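Local coordinates for protein dihydroneopterin aldolase (Burkholderia thailandensis, PDB 3V9O) that belongs to the dihydroneopterin aldolase family of small alpha+beta proteins, assembles from four chains and binds guanine in this crystal structure, at residues A[56-59]-A[60-63]; A[80-83]-A[84-88]; A[99-102]-A[103-107]. All coordinates share one frame; numbering follows the deposited sequence.

Contact 1. Residues A[56-59]-A[60-63]; sequences FVPL and ALTT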
loop_
_atom_site.group_PDB
_atom_site.type_symbol
_atom_site.label_atom_id
_atom_site.label_comp_id
_atom_site.label_asym_id
_atom_site.label_seq_id
_atom_site.Cartn_x
_atom_site.Cartn_y
_atom_site.Cartn_z
ATOM N N PHE A 56 -13.952 -9.911 0.580
ATOM C CA PHE A 56 -13.331 -11.084 -0.101
ATOM C C PHE A 56 -14.390 -12.116 -0.325
ATOM O O PHE A 56 -14.977 -12.602 0.664
ATOM C CB PHE A 56 -12.116 -11.600 0.665
ATOM C CG PHE A 56 -11.056 -10.509 0.790
ATOM C CD1 PHE A 56 -11.087 -9.558 1.822
ATOM C CD2 PHE A 56 -10.063 -10.478 -0.185
ATOM C CE1 PHE A 56 -10.114 -8.513 1.858
ATOM C CE2 PHE A 56 -9.093 -9.487 -0.125
ATOM C CZ PHE A 56 -9.120 -8.541 0.890
ATOM N N VAL A 57 -14.669 -12.409 -1.591
ATOM C CA VAL A 57 -15.715 -13.362 -1.963
ATOM C C VAL A 57 -15.104 -14.481 -2.839
ATOM O O VAL A 57 -14.269 -14.174 -3.727
ATOM C CB VAL A 57 -16.899 -12.612 -2.662
ATOM C CG1 VAL A 57 -17.444 -11.545 -1.734
ATOM C CG2 VAL A 57 -16.453 -11.927 -3.955
ATOM N N PRO A 58 -15.475 -15.737 -2.654
ATOM C CA PRO A 58 -14.843 -16.812 -3.422
ATOM C C PRO A 58 -15.069 -16.662 -4.928
ATOM O O PRO A 58 -16.186 -16.347 -5.352
ATOM C CB PRO A 58 -15.559 -18.087 -2.914
ATOM C CG PRO A 58 -15.913 -17.696 -1.481
ATOM C CD PRO A 58 -16.321 -16.258 -1.552
ATOM N N LEU A 59 -14.015 -16.882 -5.733
ATOM C CA LEU A 59 -14.179 -16.989 -7.180
ATOM C C LEU A 59 -15.227 -18.003 -7.554
ATOM O O LEU A 59 -15.982 -17.809 -8.502
ATOM C CB LEU A 59 -12.831 -17.343 -7.834
ATOM C CG LEU A 59 -11.753 -16.255 -7.630
ATOM C CD1 LEU A 59 -10.364 -16.710 -8.086
ATOM C CD2 LEU A 59 -12.133 -14.963 -8.370
ATOM N N ALA A 60 -15.296 -19.141 -6.845
ATOM C CA ALA A 60 -16.203 -20.186 -7.238
ATOM C C ALA A 60 -17.653 -19.732 -7.134
ATOM O O ALA A 60 -18.540 -20.321 -7.785
ATOM C CB ALA A 60 -15.964 -21.453 -6.410
ATOM N N LEU A 61 -17.899 -18.712 -6.328
ATOM C CA LEU A 61 -19.249 -18.195 -6.150
ATOM C C LEU A 61 -19.507 -16.940 -6.971
ATOM O O LEU A 61 -20.626 -16.424 -6.937
ATOM C CB LEU A 61 -19.530 -17.883 -4.664
ATOM C CG LEU A 61 -19.413 -19.120 -3.769
ATOM C CD1 LEU A 61 -19.637 -18.709 -2.290
ATOM C CD2 LEU A 61 -20.405 -20.216 -4.145
ATOM N N THR A 62 -18.497 -16.400 -7.665
ATOM C CA THR A 62 -18.633 -15.038 -8.242
ATOM C C THR A 62 -17.950 -14.921 -9.574
ATOM O O THR A 62 -17.445 -13.855 -9.931
ATOM C CB THR A 62 -18.074 -13.931 -7.320
ATOM O OG1 THR A 62 -16.664 -14.126 -7.130
ATOM C CG2 THR A 62 -18.802 -13.932 -5.976
ATOM N N THR A 63 -17.914 -16.005 -10.346
ATOM C CA THR A 63 -17.266 -15.988 -11.659
ATOM C C THR A 63 -18.353 -16.032 -12.681
ATOM O O THR A 63 -18.955 -17.082 -12.880
ATOM C CB THR A 63 -16.217 -17.151 -11.827
ATOM O OG1 THR A 63 -15.141 -16.927 -10.878
ATOM C CG2 THR A 63 -15.618 -17.114 -13.260
#
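Val57 makes the first contact, through one methyl: its CG2 lies 3.7 Å from CG2 of Thr62, and the two side chains cross at about a right angle. With CG1 anti to the carbonyl carbon (chi1 -58°), CG2 of Val57 falls between the backbone N and the carbonyl carbon, and this places it against the methyl of the threonine. Pro58 contributes both ring and carbonyl. Its CG rests 3.9 Å from CD1 of Leu61, the ring and the leucine chain running side by side in the same direction. Its O is gripped twice, by Leu61 N at 3.1 Å and by the hydroxyl OG1 of Thr62 at 2.9 Å. The donors come from opposite faces of the carbonyl plane, each well above it, so neither uses an in-plane lone pair.

Strand 47-58 thus ends in two overlapping type I turns, 58-61 and 59-62, leading out of the antiparallel sheet of the T-fold characteristic of this family. The phi/psi values of Leu59, Ala60 and Leu61 all lie in the right-handed helical region, which supports the assignment.

Leu59 repeats the pattern one residue on. Thr62 N donates to Leu59 O at 3.0 Å in a nearly straight bond (N-H...O 167°), while Thr63 OG1 donates to the same oxygen at 2.7 Å from the opposite face. Thr63 can do this because its OG1 stands beside its own backbone N, anti to the carbonyl carbon. Two consecutive threonine hydroxyls therefore tie back to carbonyls four residues earlier. Backbone bonds join Val57 to Arg23 and Leu59 to Asp21, and Thr62 O accepts from Arg23 NH2. The side chain of Leu59 also packs on Arg136 of the second subunit.

Contact 2. Residues A[80-83]-A[84-88]; sequences QSVA and QCVAR. With EDO (1,2-ethanediol), chain F.
Helix 76-87 is the first of the two helices that lie against the sheet in the T-fold, and residues 80-87 form its later turns. Four backbone bonds of the i to i+4 kind define it here: Gln84 N to Gln80 O, Cys85 N to Ser81 O, Val86 N to Val82 O and Ala87 N to Ala83 O, all between 2.9 and 3.0 Å.

Val82 and Val86 lie side by side, pointing the same way, CG1 of the first 4.0 Å from CG2 of the second; Val82 packs on His30 and Val86 on Met34 of strand 22-34. The chain of Gln84 runs back over the preceding turn: its CG is 3.3 Å from Gln80 O. Extended beyond CG (chi2 163°), it carries the amide toward Ser81, where one water donates both to Gln84 OE1, at 2.8 Å, and to Ser81 OG, at 3.0 Å. Ser81 has two conformers and the bridge is doubtful for one; its hydroxyl also bonds to Leu77 O.

Farther along, the guanidinium of Arg88 has Cys85 CA over one face, offset toward the rim. A 1,2-ethanediol, probably from the crystallisation liquor, joins the two residues: its O2 donates to Cys85 O at 3.1 Å and accepts a weak bond from Arg88 NH1, and its O1, in the guanidinium plane, accepts from the same NH1 at 3.2 Å.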
loop_
_atom_site.group_PDB
_atom_site.type_symbol
_atom_site.label_atom_id
_atom_site.label_comp_id
_atom_site.label_asym_id
_atom_site.label_seq_id
_atom_site.Cartn_x
_atom_site.Cartn_y
_atom_site.Cartn_z
ATOM N N GLN A 80 -24.461 0.024 0.993
ATOM C CA GLN A 80 -25.725 -0.210 1.723
ATOM C C GLN A 80 -25.480 -0.503 3.189
ATOM O O GLN A 80 -26.237 -0.015 4.058
ATOM C CB GLN A 80 -26.445 -1.389 1.068
ATOM C CG GLN A 80 -27.149 -0.990 -0.226
ATOM C CD GLN A 80 -27.576 -2.170 -1.104
ATOM O OE1 GLN A 80 -27.356 -3.349 -0.774
ATOM N NE2 GLN A 80 -28.160 -1.846 -2.260
ATOM N N SER A 81 -24.509 -1.346 3.474
ATOM C CA SER A 81 -24.217 -1.673 4.853
ATOM C C SER A 81 -23.695 -0.476 5.627
ATOM O O SER A 81 -24.099 -0.284 6.800
ATOM C CB SER A 81 -23.292 -2.868 4.952
ATOM O OG SER A 81 -23.889 -3.921 4.225
ATOM N N VAL A 82 -22.831 0.331 5.019
ATOM C CA VAL A 82 -22.380 1.547 5.714
ATOM C C VAL A 82 -23.590 2.420 5.978
ATOM O O VAL A 82 -23.779 2.897 7.116
ATOM C CB VAL A 82 -21.379 2.298 4.845
ATOM C CG1 VAL A 82 -21.064 3.659 5.510
ATOM C CG2 VAL A 82 -20.108 1.457 4.743
ATOM N N ALA A 83 -24.465 2.642 5.010
ATOM C CA ALA A 83 -25.625 3.500 5.238
ATOM C C ALA A 83 -26.494 2.993 6.361
ATOM O O ALA A 83 -26.978 3.804 7.209
ATOM C CB ALA A 83 -26.490 3.620 3.972
ATOM N N GLN A 84 -26.717 1.686 6.431
ATOM C CA GLN A 84 -27.565 1.136 7.469
ATOM C C GLN A 84 -26.942 1.393 8.848
ATOM O O GLN A 84 -27.635 1.754 9.788
ATOM C CB GLN A 84 -27.757 -0.353 7.240
ATOM C CG GLN A 84 -28.704 -0.640 6.089
ATOM C CD GLN A 84 -28.619 -2.071 5.552
ATOM O OE1 GLN A 84 -27.793 -2.896 5.991
ATOM N NE2 GLN A 84 -29.482 -2.369 4.575
ATOM N N CYS A 85 -25.640 1.195 8.954
ATOM C CA CYS A 85 -24.962 1.405 10.233
ATOM C C CYS A 85 -24.950 2.855 10.675
ATOM O O CYS A 85 -25.249 3.160 11.853
ATOM C CB CYS A 85 -23.542 0.798 10.184
ATOM S SG CYS A 85 -23.494 -0.988 10.069
ATOM N N VAL A 86 -24.703 3.747 9.747
ATOM C CA VAL A 86 -24.656 5.191 10.058
ATOM C C VAL A 86 -26.061 5.648 10.450
ATOM O O VAL A 86 -26.222 6.467 11.398
ATOM C CB VAL A 86 -24.116 5.953 8.825
ATOM C CG1 VAL A 86 -24.301 7.455 8.964
ATOM C CG2 VAL A 86 -22.673 5.637 8.604
ATOM N N ALA A 87 -27.100 5.091 9.826
ATOM C CA ALA A 87 -28.469 5.538 10.054
ATOM C C ALA A 87 -29.010 5.156 11.433
ATOM O O ALA A 87 -30.048 5.683 11.879
ATOM C CB ALA A 87 -29.389 4.954 8.964
ATOM N N ARG A 88 -28.340 4.231 12.115
ATOM C CA ARG A 88 -28.765 3.844 13.478
ATOM C C ARG A 88 -28.541 4.946 14.507
ATOM O O ARG A 88 -29.148 4.936 15.582
ATOM C CB ARG A 88 -28.067 2.564 13.940
ATOM C CG ARG A 88 -28.374 1.342 13.082
ATOM C CD ARG A 88 -27.571 0.155 13.551
ATOM N NE ARG A 88 -27.542 -0.934 12.571
ATOM C CZ ARG A 88 -26.541 -1.796 12.456
ATOM N NH1 ARG A 88 -25.481 -1.683 13.241
ATOM N NH2 ARG A 88 -26.586 -2.762 11.548
HETATM C C1 EDO F . -23.941 1.015 16.037
HETATM O O1 EDO F . -24.522 -0.284 15.946
HETATM C C2 EDO F . -23.534 1.444 14.633
HETATM O O2 EDO F . -24.434 0.829 13.689
HETATM O O HOH W 1 -26.767 -4.547 3.962
#

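Contact 3. Residues A[99-102]-A[103-107]; sequences DAIA and ASLLA
Peptide groups are the flat groups that meet here: the N-H of Ala103 reaches Asp99 O at 2.9 Å, with an N-H...O angle of 160°, from a position tilted 24° from the carbonyl plane. No ring takes part, and the one flat side chain, the carboxylate of Asp99, makes no contact with residues 103-107; its OD1 forms a salt bridge with Arg23 of the third subunit.

The same i to i+4 spacing recurs for Ser104 N on Ala100 O, Leu105 N on Ile101 O and Leu106 N on Ala102 O, each at 3.0 Å, which shows regular alpha-helix over residues 99-106, the later part of helix 94-106. Ala107 N bonds instead to Ser104 O, three residues back, at 3.2 Å.

The apolar contact is between Ile101 and Leu105, one turn apart and pointing the same way, with CG2 of Ile101 3.8 Å from CD1 of Leu105. This CG2, anti to the backbone N and beside the carbonyl carbon, lies on the side of the following turn. Leu106 sets its CG 3.3 Å from Ala102 O, alongside that helical bond.

The buried side of the helix lies on the sheet: Ile101 and Ala102 meet Val116 of strand 113-120, and Leu105 reaches Val114 as well as Val53 and Leu55 of strand 47-58. Ser104 and Leu105 also face Ser81 of helix 76-87, while Leu106 reaches Arg136 of strand 127-137.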
loop_
_atom_site.group_PDB
_atom_site.type_symbol
_atom_site.label_atom_id
_atom_site.label_comp_id
_atom_site.label_asym_id
_atom_site.label_seq_id
_atom_site.Cartn_x
_atom_site.Cartn_y
_atom_site.Cartn_z
ATOM N N ASP A 99 -16.715 -1.715 13.715
ATOM C CA ASP A 99 -17.064 -3.087 14.062
ATOM C C ASP A 99 -18.468 -3.417 13.539
ATOM O O ASP A 99 -18.698 -4.577 13.087
ATOM C CB ASP A 99 -17.064 -3.263 15.573
ATOM C CG ASP A 99 -15.657 -3.208 16.219
ATOM O OD1 ASP A 99 -14.622 -3.145 15.510
ATOM O OD2 ASP A 99 -15.644 -3.216 17.468
ATOM N N ALA A 100 -19.416 -2.468 13.580
ATOM C CA ALA A 100 -20.762 -2.734 13.111
ATOM C C ALA A 100 -20.795 -2.948 11.612
ATOM O O ALA A 100 -21.511 -3.858 11.148
ATOM C CB ALA A 100 -21.715 -1.601 13.509
ATOM N N ILE A 101 -20.001 -2.210 10.833
ATOM C CA ILE A 101 -19.964 -2.368 9.398
ATOM C C ILE A 101 -19.353 -3.727 9.103
ATOM O O ILE A 101 -19.890 -4.489 8.256
ATOM C CB ILE A 101 -19.136 -1.261 8.750
ATOM C CG1 ILE A 101 -19.883 0.069 8.873
ATOM C CG2 ILE A 101 -18.937 -1.541 7.226
ATOM C CD1 ILE A 101 -18.913 1.275 8.638
ATOM N N ALA A 102 -18.254 -4.067 9.790
ATOM C CA ALA A 102 -17.650 -5.374 9.537
ATOM C C ALA A 102 -18.603 -6.519 9.869
ATOM O O ALA A 102 -18.695 -7.489 9.077
ATOM C CB ALA A 102 -16.339 -5.537 10.320
ATOM N N ALA A 103 -19.313 -6.452 10.988
ATOM C CA ALA A 103 -20.236 -7.538 11.353
ATOM C C ALA A 103 -21.368 -7.659 10.330
ATOM O O ALA A 103 -21.752 -8.800 9.947
ATOM C CB ALA A 103 -20.792 -7.327 12.749
ATOM N N SER A 104 -21.913 -6.527 9.898
ATOM C CA SER A 104 -22.954 -6.550 8.883
ATOM C C SER A 104 -22.488 -7.235 7.611
ATOM O O SER A 104 -23.213 -8.066 7.048
ATOM C CB SER A 104 -23.380 -5.089 8.615
ATOM O OG SER A 104 -24.328 -5.044 7.569
ATOM N N LEU A 105 -21.295 -6.885 7.136
ATOM C CA LEU A 105 -20.832 -7.415 5.855
ATOM C C LEU A 105 -20.399 -8.895 5.942
ATOM O O LEU A 105 -20.501 -9.613 4.935
ATOM C CB LEU A 105 -19.649 -6.547 5.351
ATOM C CG LEU A 105 -20.193 -5.230 4.768
ATOM C CD1 LEU A 105 -18.989 -4.322 4.570
ATOM C CD2 LEU A 105 -20.969 -5.390 3.466
ATOM N N LEU A 106 -19.945 -9.347 7.112
ATOM C CA LEU A 106 -19.637 -10.762 7.309
ATOM C C LEU A 106 -20.888 -11.592 7.305
ATOM O O LEU A 106 -20.793 -12.807 7.121
ATOM C CB LEU A 106 -18.945 -10.978 8.639
ATOM C CG LEU A 106 -17.493 -10.573 8.578
ATOM C CD1 LEU A 106 -17.003 -10.419 10.053
ATOM C CD2 LEU A 106 -16.620 -11.552 7.774
ATOM N N ALA A 107 -22.078 -11.011 7.499
ATOM C CA ALA A 107 -23.293 -11.815 7.692
ATOM C C ALA A 107 -23.921 -12.237 6.367
ATOM O O ALA A 107 -25.119 -12.079 6.138
ATOM C CB ALA A 107 -24.311 -11.037 8.577
#

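The three contacts come in series along the chain: contact 1 at the end of strand 47-58, contact 2 on helix 76-87, contact 3 on helix 94-106. Contacts 2 and 3 are neighbours, with centres about 10 Å apart, and touch at several points, among them Ser81 OG with Leu105 CD2 at 3.4 Å and Cys85 SG with Ala100 O at 3.7 Å; their helices form the paired layer against the four-stranded antiparallel sheet. Contact 1 is more remote, its centre about 25 Å from that of contact 2 and about 19 Å from that of contact 3. Within one chain it touches neither, yet turn and helix meet between chains: Thr63 packs on Asp99 of the second subunit.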